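Local structure of GH26A (Muricauda sp. MAR_2010_75, 6Q75) at residues D43-A48 with Y318-T323; G76-W81 with T106-V111; W172-E177 with L214-N219. The protein probably hydrolyses glycosidic bonds of polysaccharides, as a member of glycoside hydrolase family 26 built on a parallel beta/alpha barrel. All coordinates share one frame; numbering follows the deposited sequence.

Interaction 1: D43-A48 with Y318-T323; sequences DGKILA and YDKTIT
The ring of Y318 reaches G44 only indirectly: its OH lies 3.2 Å from water 1, which gives a weak bond to G44 O. Over one face of that ring, offset toward the rim, sit D319 OD1 and the backbone N of K320. T321 OG1 lies at the ring edge, in its plane, with its own hydrogen bond to V315 O. The tyrosine thus folds back over the type I turn from Y318 to T321. On the same turn K320 NZ forms a salt bridge with D319 OD2 (3.3 Å), its hydrogen bond weak.

Beyond the turn the segments pair as parallel strands. I46 N bonds K320 O (2.8 Å), I322 N bonds I46 O (2.8 Å), and A48 N bonds I322 O (2.9 Å). On one face of this sheet I322 divides its branches. CG2, anti to the backbone N, lies 3.6 Å from L47 CD2, while CD1 reaches the other way to within 3.6 Å of K45 CB, the lysine chain crossing at about a right angle. On the other face I46 and T321 lie side by side, and T321 CG2 rests 3.8 Å from A48 CB. G44 has a positive phi (106°) at which a CB would crowd the carbonyl O of D43, so glycine suits the bend that follows helix 30-40.

Strand 46-51 pairs at its start with strand 321-322 and also, A48 bonding V74, with strand 74-78. The chemistry implies a join of main-chain bonds sealed by branched apolar side chains, with K45 and K320 left at the more exposed end.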
# COMPACT_ATOMS: atom_id res chain seq x y z
N ASP A 43 -11.69 -5.02 -15.00
CA ASP A 43 -12.06 -6.28 -15.67
C ASP A 43 -11.01 -6.71 -16.69
O ASP A 43 -11.25 -6.77 -17.90
CB ASP A 43 -13.43 -6.15 -16.34
N GLY A 44 -9.82 -7.01 -16.19
CA GLY A 44 -8.73 -7.52 -17.01
C GLY A 44 -7.64 -6.50 -17.28
O GLY A 44 -6.52 -6.90 -17.62
N LYS A 45 -7.92 -5.22 -17.14
CA LYS A 45 -6.90 -4.20 -17.35
C LYS A 45 -6.14 -3.98 -16.04
O LYS A 45 -6.66 -4.27 -14.96
CB LYS A 45 -7.54 -2.89 -17.81
CG LYS A 45 -8.29 -3.05 -19.14
CD LYS A 45 -8.32 -1.76 -19.93
CE LYS A 45 -8.78 -2.03 -21.37
NZ LYS A 45 -7.79 -1.53 -22.37
N ILE A 46 -4.92 -3.45 -16.14
CA ILE A 46 -4.08 -3.26 -14.96
C ILE A 46 -3.41 -1.89 -15.03
O ILE A 46 -2.88 -1.50 -16.07
CB ILE A 46 -3.04 -4.40 -14.81
CG1 ILE A 46 -2.24 -4.25 -13.52
CG2 ILE A 46 -2.14 -4.49 -16.05
CD1 ILE A 46 -1.47 -5.51 -13.15
N LEU A 47 -3.44 -1.16 -13.91
CA LEU A 47 -2.81 0.16 -13.83
C LEU A 47 -1.32 0.03 -13.57
O LEU A 47 -0.91 -0.65 -12.62
CB LEU A 47 -3.46 0.99 -12.71
CG LEU A 47 -4.94 1.27 -12.91
CD1 LEU A 47 -5.55 1.58 -11.57
CD2 LEU A 47 -5.09 2.46 -13.84
N ALA A 48 -0.50 0.72 -14.38
CA ALA A 48 0.95 0.76 -14.14
C ALA A 48 1.28 1.73 -13.01
O ALA A 48 0.84 2.88 -13.03
CB ALA A 48 1.70 1.19 -15.40
N TYR A 318 1.75 -3.30 -23.18
CA TYR A 318 0.72 -4.33 -23.26
C TYR A 318 -0.66 -3.70 -23.33
O TYR A 318 -0.95 -2.71 -22.65
CB TYR A 318 0.86 -5.24 -22.04
CG TYR A 318 -0.10 -6.39 -21.87
CD1 TYR A 318 -0.28 -7.37 -22.85
CD2 TYR A 318 -0.82 -6.51 -20.69
CE1 TYR A 318 -1.18 -8.43 -22.65
CE2 TYR A 318 -1.69 -7.54 -20.48
CZ TYR A 318 -1.88 -8.50 -21.45
OH TYR A 318 -2.78 -9.51 -21.18
N ASP A 319 -1.54 -4.29 -24.16
CA ASP A 319 -2.83 -3.67 -24.43
C ASP A 319 -3.66 -3.50 -23.16
O ASP A 319 -4.47 -2.57 -23.08
CB ASP A 319 -3.59 -4.50 -25.45
CG ASP A 319 -4.12 -5.80 -24.86
OD1 ASP A 319 -3.31 -6.66 -24.46
OD2 ASP A 319 -5.36 -5.98 -24.85
N LYS A 320 -3.49 -4.36 -22.16
CA LYS A 320 -4.29 -4.24 -20.95
C LYS A 320 -3.68 -3.31 -19.90
O LYS A 320 -4.32 -3.06 -18.88
CB LYS A 320 -4.54 -5.61 -20.30
CG LYS A 320 -5.21 -6.65 -21.17
CD LYS A 320 -6.64 -6.27 -21.44
CE LYS A 320 -7.47 -7.49 -21.84
NZ LYS A 320 -6.83 -8.25 -22.93
N THR A 321 -2.48 -2.79 -20.12
CA THR A 321 -1.83 -1.93 -19.13
C THR A 321 -2.28 -0.50 -19.36
O THR A 321 -2.26 -0.01 -20.48
CB THR A 321 -0.31 -2.00 -19.24
OG1 THR A 321 0.12 -3.34 -18.98
CG2 THR A 321 0.35 -1.03 -18.21
N ILE A 322 -2.65 0.17 -18.27
CA ILE A 322 -3.15 1.54 -18.31
C ILE A 322 -2.08 2.45 -17.71
O ILE A 322 -1.66 2.26 -16.55
CB ILE A 322 -4.47 1.67 -17.54
CG1 ILE A 322 -5.53 0.78 -18.20
CG2 ILE A 322 -4.89 3.15 -17.40
CD1 ILE A 322 -6.77 0.58 -17.36
N THR A 323 -1.66 3.44 -18.48
CA THR A 323 -0.78 4.48 -17.97
C THR A 323 -1.57 5.78 -17.76
O THR A 323 -2.78 5.87 -18.05
CB THR A 323 0.42 4.65 -18.90
OG1 THR A 323 -0.04 4.89 -20.23
CG2 THR A 323 1.26 3.38 -18.90
O HOH W 1 -4.69 -9.59 -18.58

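Interaction 2: G76-W81 with T106-V111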
# COMPACT_ATOMS: atom_id res chain seq x y z
N GLY A 76 3.25 6.35 -6.03
CA GLY A 76 3.34 5.92 -4.64
C GLY A 76 4.54 6.46 -3.90
O GLY A 76 5.62 6.62 -4.46
N THR A 77 4.32 6.80 -2.63
CA THR A 77 5.47 7.00 -1.73
C THR A 77 5.03 6.56 -0.34
O THR A 77 4.06 5.81 -0.19
CB THR A 77 6.05 8.43 -1.83
OG1 THR A 77 7.32 8.48 -1.13
CG2 THR A 77 5.10 9.49 -1.28
N ASP A 78 5.79 6.99 0.69
CA ASP A 78 5.83 6.32 1.99
C ASP A 78 6.03 7.39 3.06
O ASP A 78 6.87 8.28 2.89
CB ASP A 78 6.98 5.29 1.95
CG ASP A 78 7.23 4.53 3.26
OD1 ASP A 78 6.51 4.64 4.28
OD2 ASP A 78 8.17 3.70 3.20
N PHE A 79 5.27 7.30 4.15
CA PHE A 79 5.39 8.27 5.23
C PHE A 79 6.58 8.01 6.15
O PHE A 79 6.79 8.76 7.11
CB PHE A 79 4.10 8.29 6.05
CG PHE A 79 3.03 9.19 5.49
CD1 PHE A 79 3.07 10.57 5.70
CD2 PHE A 79 1.96 8.67 4.78
CE1 PHE A 79 2.10 11.41 5.19
CE2 PHE A 79 0.95 9.50 4.27
CZ PHE A 79 1.02 10.88 4.49
N TYR A 80 7.37 6.97 5.86
CA TYR A 80 8.51 6.59 6.69
C TYR A 80 9.33 7.79 7.16
O TYR A 80 9.97 8.48 6.35
CB TYR A 80 9.40 5.62 5.91
CG TYR A 80 10.52 4.99 6.69
CD1 TYR A 80 10.55 4.99 8.09
CD2 TYR A 80 11.56 4.34 6.02
CE1 TYR A 80 11.61 4.38 8.79
CE2 TYR A 80 12.60 3.75 6.71
CZ TYR A 80 12.62 3.76 8.08
OH TYR A 80 13.69 3.16 8.75
N TRP A 81 9.33 8.04 8.46
CA TRP A 81 10.14 9.11 9.03
C TRP A 81 11.49 8.50 9.39
O TRP A 81 11.73 8.07 10.52
CB TRP A 81 9.42 9.70 10.24
CG TRP A 81 10.04 10.88 10.82
CD1 TRP A 81 11.34 11.31 10.71
CD2 TRP A 81 9.38 11.81 11.68
NE1 TRP A 81 11.51 12.47 11.45
CE2 TRP A 81 10.33 12.78 12.06
CE3 TRP A 81 8.08 11.90 12.17
CZ2 TRP A 81 10.00 13.85 12.91
CZ3 TRP A 81 7.76 12.97 13.02
CH2 TRP A 81 8.72 13.92 13.37
N THR A 106 -1.11 6.45 -4.15
CA THR A 106 -1.07 5.45 -3.09
C THR A 106 0.00 5.82 -2.07
O THR A 106 1.06 6.34 -2.42
CB THR A 106 -0.84 4.00 -3.65
OG1 THR A 106 -0.91 3.07 -2.56
CG2 THR A 106 0.50 3.85 -4.39
N LEU A 107 -0.31 5.60 -0.79
CA LEU A 107 0.62 5.93 0.30
C LEU A 107 0.70 4.77 1.27
O LEU A 107 -0.31 4.11 1.56
CB LEU A 107 0.17 7.22 1.04
CG LEU A 107 0.18 8.45 0.12
CD1 LEU A 107 -0.47 9.65 0.84
CD2 LEU A 107 1.62 8.80 -0.32
N MET A 108 1.91 4.50 1.75
CA MET A 108 2.19 3.50 2.77
C MET A 108 2.88 4.18 3.96
O MET A 108 3.06 5.41 3.98
CB MET A 108 3.05 2.36 2.21
CG MET A 108 4.43 2.84 1.77
SD MET A 108 5.35 1.59 0.85
CE MET A 108 5.39 0.25 2.04
N TRP A 109 3.31 3.37 4.92
CA TRP A 109 3.78 3.94 6.19
C TRP A 109 4.67 2.96 6.94
O TRP A 109 4.22 2.31 7.89
CB TRP A 109 2.58 4.35 7.05
CG TRP A 109 2.93 5.07 8.35
CD1 TRP A 109 4.03 5.85 8.60
CD2 TRP A 109 2.19 5.02 9.57
NE1 TRP A 109 3.98 6.33 9.91
CE2 TRP A 109 2.88 5.81 10.52
CE3 TRP A 109 1.00 4.38 9.96
CZ2 TRP A 109 2.41 6.00 11.85
CZ3 TRP A 109 0.55 4.56 11.27
CH2 TRP A 109 1.26 5.35 12.20
N HIS A 110 5.92 2.82 6.52
CA HIS A 110 6.89 2.22 7.44
C HIS A 110 6.97 3.10 8.69
O HIS A 110 7.00 4.34 8.61
CB HIS A 110 8.27 2.10 6.83
CG HIS A 110 8.38 1.04 5.78
ND1 HIS A 110 8.42 1.33 4.43
CD2 HIS A 110 8.49 -0.31 5.88
CE1 HIS A 110 8.56 0.21 3.75
NE2 HIS A 110 8.62 -0.80 4.60
N VAL A 111 6.99 2.46 9.85
CA VAL A 111 6.99 3.15 11.12
C VAL A 111 7.68 2.27 12.16
O VAL A 111 7.59 1.04 12.12
CB VAL A 111 5.54 3.52 11.50
CG1 VAL A 111 4.71 2.26 11.74
CG2 VAL A 111 5.53 4.46 12.72
O HOH W 2 7.61 6.57 10.09
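H110 and D78 are joined twice. The ring donates from ND1 to D78 OD2 (2.7 Å, 173° at the hydrogen), OD2 lying in the ring plane and being met on its syn side, though the carboxylate is turned 46° from the imidazole. The backbone N of H110 bonds D78 OD1 at 2.9 Å, also on the syn side. That oxygen has a second donor in Y80 N, which comes from above the carboxylate plane at 2.9 Å and closes an Asx turn. Aspartate suits the place because its short chain, CG anti to the backbone N (chi1 177°), offers two acceptors at once. Both oxygens are therefore used, fixing the rotation of the imidazole.

H110 O is satisfied by water 2, which donates to it at 2.7 Å and accepts from W81 N at 2.8 Å. Lower down, T77 N to T106 O is weak (3.3 Å), whereas M108 N to T77 O and F79 N to M108 O (2.9 Å) are sound. Outside the two segments T77 OG1 bonds S52 O, T106 OG1 bonds L171 O and Y80 OH bonds F120 O. H110 CB makes a CH-pi contact over the Y80 ring, 4.0 Å from its centroid. At G76 a CB would clash with T106 CG2.

These segments end strands 74-78 and 104-108 of a beta-alpha-beta unit connected by helix 88-100. F79 packs obliquely on L107 and against V156 of helix 144-165 and W172 of strand 170-173; on the face of D78, M108, and beyond the strand H110, touch W299 of strand 293-299.

Interaction 3: W172-E177 with L214-N219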
# COMPACT_ATOMS: atom_id res chain seq x y z
N TRP A 172 -4.61 3.63 0.58
CA TRP A 172 -3.88 3.66 1.84
C TRP A 172 -3.51 2.23 2.25
O TRP A 172 -4.39 1.38 2.37
CB TRP A 172 -4.79 4.32 2.89
CG TRP A 172 -4.36 4.29 4.30
CD1 TRP A 172 -5.07 3.79 5.36
CD2 TRP A 172 -3.15 4.83 4.84
NE1 TRP A 172 -4.36 3.96 6.53
CE2 TRP A 172 -3.18 4.61 6.24
CE3 TRP A 172 -2.03 5.47 4.28
CZ2 TRP A 172 -2.15 4.99 7.09
CZ3 TRP A 172 -0.98 5.84 5.12
CH2 TRP A 172 -1.07 5.62 6.53
N ARG A 173 -2.19 1.95 2.40
CA ARG A 173 -1.69 0.59 2.63
C ARG A 173 -0.86 0.56 3.92
O ARG A 173 0.38 0.55 3.87
CB ARG A 173 -0.90 0.05 1.42
CG ARG A 173 -1.34 0.64 0.06
CD ARG A 173 -0.73 -0.18 -1.09
NE ARG A 173 0.69 -0.48 -0.86
CZ ARG A 173 1.67 0.40 -1.05
NH1 ARG A 173 2.93 0.04 -0.80
NH2 ARG A 173 1.41 1.64 -1.47
N PRO A 174 -1.50 0.62 5.09
CA PRO A 174 -0.76 0.58 6.35
C PRO A 174 -0.36 -0.83 6.79
O PRO A 174 -1.03 -1.82 6.50
CB PRO A 174 -1.77 1.20 7.34
CG PRO A 174 -3.13 0.65 6.81
CD PRO A 174 -2.96 0.61 5.26
N TYR A 175 0.73 -0.89 7.56
CA TYR A 175 1.17 -2.12 8.24
C TYR A 175 1.25 -3.29 7.25
O TYR A 175 0.70 -4.37 7.47
CB TYR A 175 0.26 -2.47 9.40
CG TYR A 175 0.24 -1.42 10.49
CD1 TYR A 175 1.42 -0.96 11.09
CD2 TYR A 175 -0.97 -0.89 10.94
CE1 TYR A 175 1.40 0.01 12.11
CE2 TYR A 175 -0.99 0.08 11.97
CZ TYR A 175 0.19 0.52 12.54
OH TYR A 175 0.16 1.48 13.54
N HIS A 176 1.91 -3.02 6.14
CA HIS A 176 1.99 -3.95 5.02
C HIS A 176 2.89 -5.14 5.34
O HIS A 176 3.68 -5.13 6.29
CB HIS A 176 2.51 -3.22 3.78
CG HIS A 176 3.88 -2.66 4.00
ND1 HIS A 176 4.13 -1.67 4.93
CD2 HIS A 176 5.08 -3.00 3.48
CE1 HIS A 176 5.43 -1.40 4.95
NE2 HIS A 176 6.02 -2.19 4.07
N GLU A 177 2.76 -6.20 4.54
CA GLU A 177 3.56 -7.43 4.71
C GLU A 177 3.40 -8.00 6.13
O GLU A 177 4.32 -8.57 6.72
CB GLU A 177 5.03 -7.18 4.36
CG GLU A 177 5.18 -6.87 2.84
CD GLU A 177 6.63 -6.60 2.37
OE1 GLU A 177 7.59 -6.70 3.17
OE2 GLU A 177 6.79 -6.31 1.16
N LEU A 214 -9.96 7.75 2.35
CA LEU A 214 -9.07 6.60 2.28
C LEU A 214 -9.76 5.38 1.68
O LEU A 214 -10.93 5.12 1.96
CB LEU A 214 -8.53 6.24 3.67
CG LEU A 214 -7.99 7.43 4.49
CD1 LEU A 214 -7.54 6.98 5.87
CD2 LEU A 214 -6.84 8.07 3.75
N ILE A 215 -9.06 4.71 0.77
CA ILE A 215 -9.41 3.37 0.32
C ILE A 215 -8.48 2.42 1.06
O ILE A 215 -7.25 2.53 0.95
CB ILE A 215 -9.25 3.23 -1.20
CG1 ILE A 215 -10.36 4.03 -1.91
CG2 ILE A 215 -9.30 1.77 -1.64
CD1 ILE A 215 -10.06 4.29 -3.37
N TRP A 216 -9.04 1.47 1.81
CA TRP A 216 -8.22 0.68 2.73
C TRP A 216 -7.66 -0.53 2.01
O TRP A 216 -8.39 -1.46 1.67
CB TRP A 216 -9.01 0.27 3.97
CG TRP A 216 -9.18 1.46 4.89
CD1 TRP A 216 -10.01 2.53 4.72
CD2 TRP A 216 -8.39 1.75 6.05
NE1 TRP A 216 -9.83 3.43 5.74
CE2 TRP A 216 -8.84 2.98 6.57
CE3 TRP A 216 -7.38 1.06 6.73
CZ2 TRP A 216 -8.29 3.55 7.71
CZ3 TRP A 216 -6.84 1.63 7.87
CH2 TRP A 216 -7.32 2.86 8.36
N VAL A 217 -6.34 -0.53 1.82
CA VAL A 217 -5.68 -1.60 1.08
C VAL A 217 -4.95 -2.46 2.10
O VAL A 217 -3.99 -2.01 2.73
CB VAL A 217 -4.70 -1.08 0.02
CG1 VAL A 217 -4.09 -2.28 -0.78
CG2 VAL A 217 -5.40 -0.08 -0.92
N TRP A 218 -5.41 -3.71 2.24
CA TRP A 218 -4.77 -4.70 3.09
C TRP A 218 -3.72 -5.39 2.24
O TRP A 218 -4.07 -6.12 1.32
CB TRP A 218 -5.83 -5.67 3.61
CG TRP A 218 -5.34 -6.79 4.51
CD1 TRP A 218 -5.22 -6.77 5.89
CD2 TRP A 218 -4.98 -8.11 4.10
NE1 TRP A 218 -4.80 -7.99 6.35
CE2 TRP A 218 -4.63 -8.83 5.27
CE3 TRP A 218 -4.90 -8.75 2.86
CZ2 TRP A 218 -4.21 -10.16 5.23
CZ3 TRP A 218 -4.48 -10.08 2.82
CH2 TRP A 218 -4.15 -10.76 4.00
N ASN A 219 -2.43 -5.13 2.53
CA ASN A 219 -1.32 -5.45 1.62
C ASN A 219 -0.42 -6.46 2.33
O ASN A 219 0.38 -6.08 3.19
CB ASN A 219 -0.55 -4.17 1.26
CG ASN A 219 0.39 -4.33 0.05
OD1 ASN A 219 0.72 -3.34 -0.60
ND2 ASN A 219 0.84 -5.56 -0.24
O HOH W 3 3.28 -2.57 0.41
O HOH W 4 -1.68 -2.77 4.03
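P174 and V217 share water 4, whose oxygen three groups grip: it donates to P174 O (2.7 Å) and V217 O (2.8 Å) and accepts from N219 N (2.9 Å). The water fills in where segment 172-177 leaves regular strand pairing. Before it, W172 N bonds I215 O and V217 N bonds W172 O; after it, E177 N returns to N219 O at 2.7 Å.

R173 runs alongside V217 and N219. Its CG packs 3.8 Å from V217 CB, and the bend at chi3 (-45°) brings NE to N219 OD1, 2.9 Å away. The bond lies in the carbonyl plane and close to the guanidinium plane, although the guanidinium and amide are turned 58° against each other. NH1 donates to water 3 and NH2 meets T106 OG1, while N219 ND2 goes to D250 OD1, which settles which way round the amide sits. A leucine in place of R173 has no NE-H for N219 OD1, and the amide, T106 OG1 and water 3 would probably be left without their guanidinium partner.

On the face away from R173, the edge of the W172 five-membered ring meets the six-membered ring of W216, a T-shaped pair with centroids 4.7 Å apart and planes at 88°. NE1 comes over the W216 face, 3.6 Å from CH2. L214 CD1 and P174 CB cover W172, and P174 CG also touches W216, closing this side against helix 194-208.

H176 NE2 and E177 OE1, the latter also bonded to W182 NE1, hydrogen-bond a Tris molecule, probably from the crystallisation liquor. This chemistry implies a strand end with an apolar outer side and a polar network within, with H176 and E177 at a pocket, consistent with the active-site end of a family 26 barrel.

From the N terminus, 43-48 comes first and waits for its partner until 318-323, so interaction 1 closes almost the whole chain into one loop and encloses the other two. Interaction 2 closes a short beta-alpha-beta loop from 76-81 to 106-111; interaction 3 follows in series, closing 172-177 on 214-219, and none cross. Interactions 2 and 3 have centres about 10 Å apart and touch directly, L107 O with R173 N, since strands 104-108 and 170-173 are neighbours. Interaction 1 lies farther off, linked through strands 46-51 and 74-78. Interaction 1 ties the chain ends to the barrel, while 2 and 3 join successive strands within it.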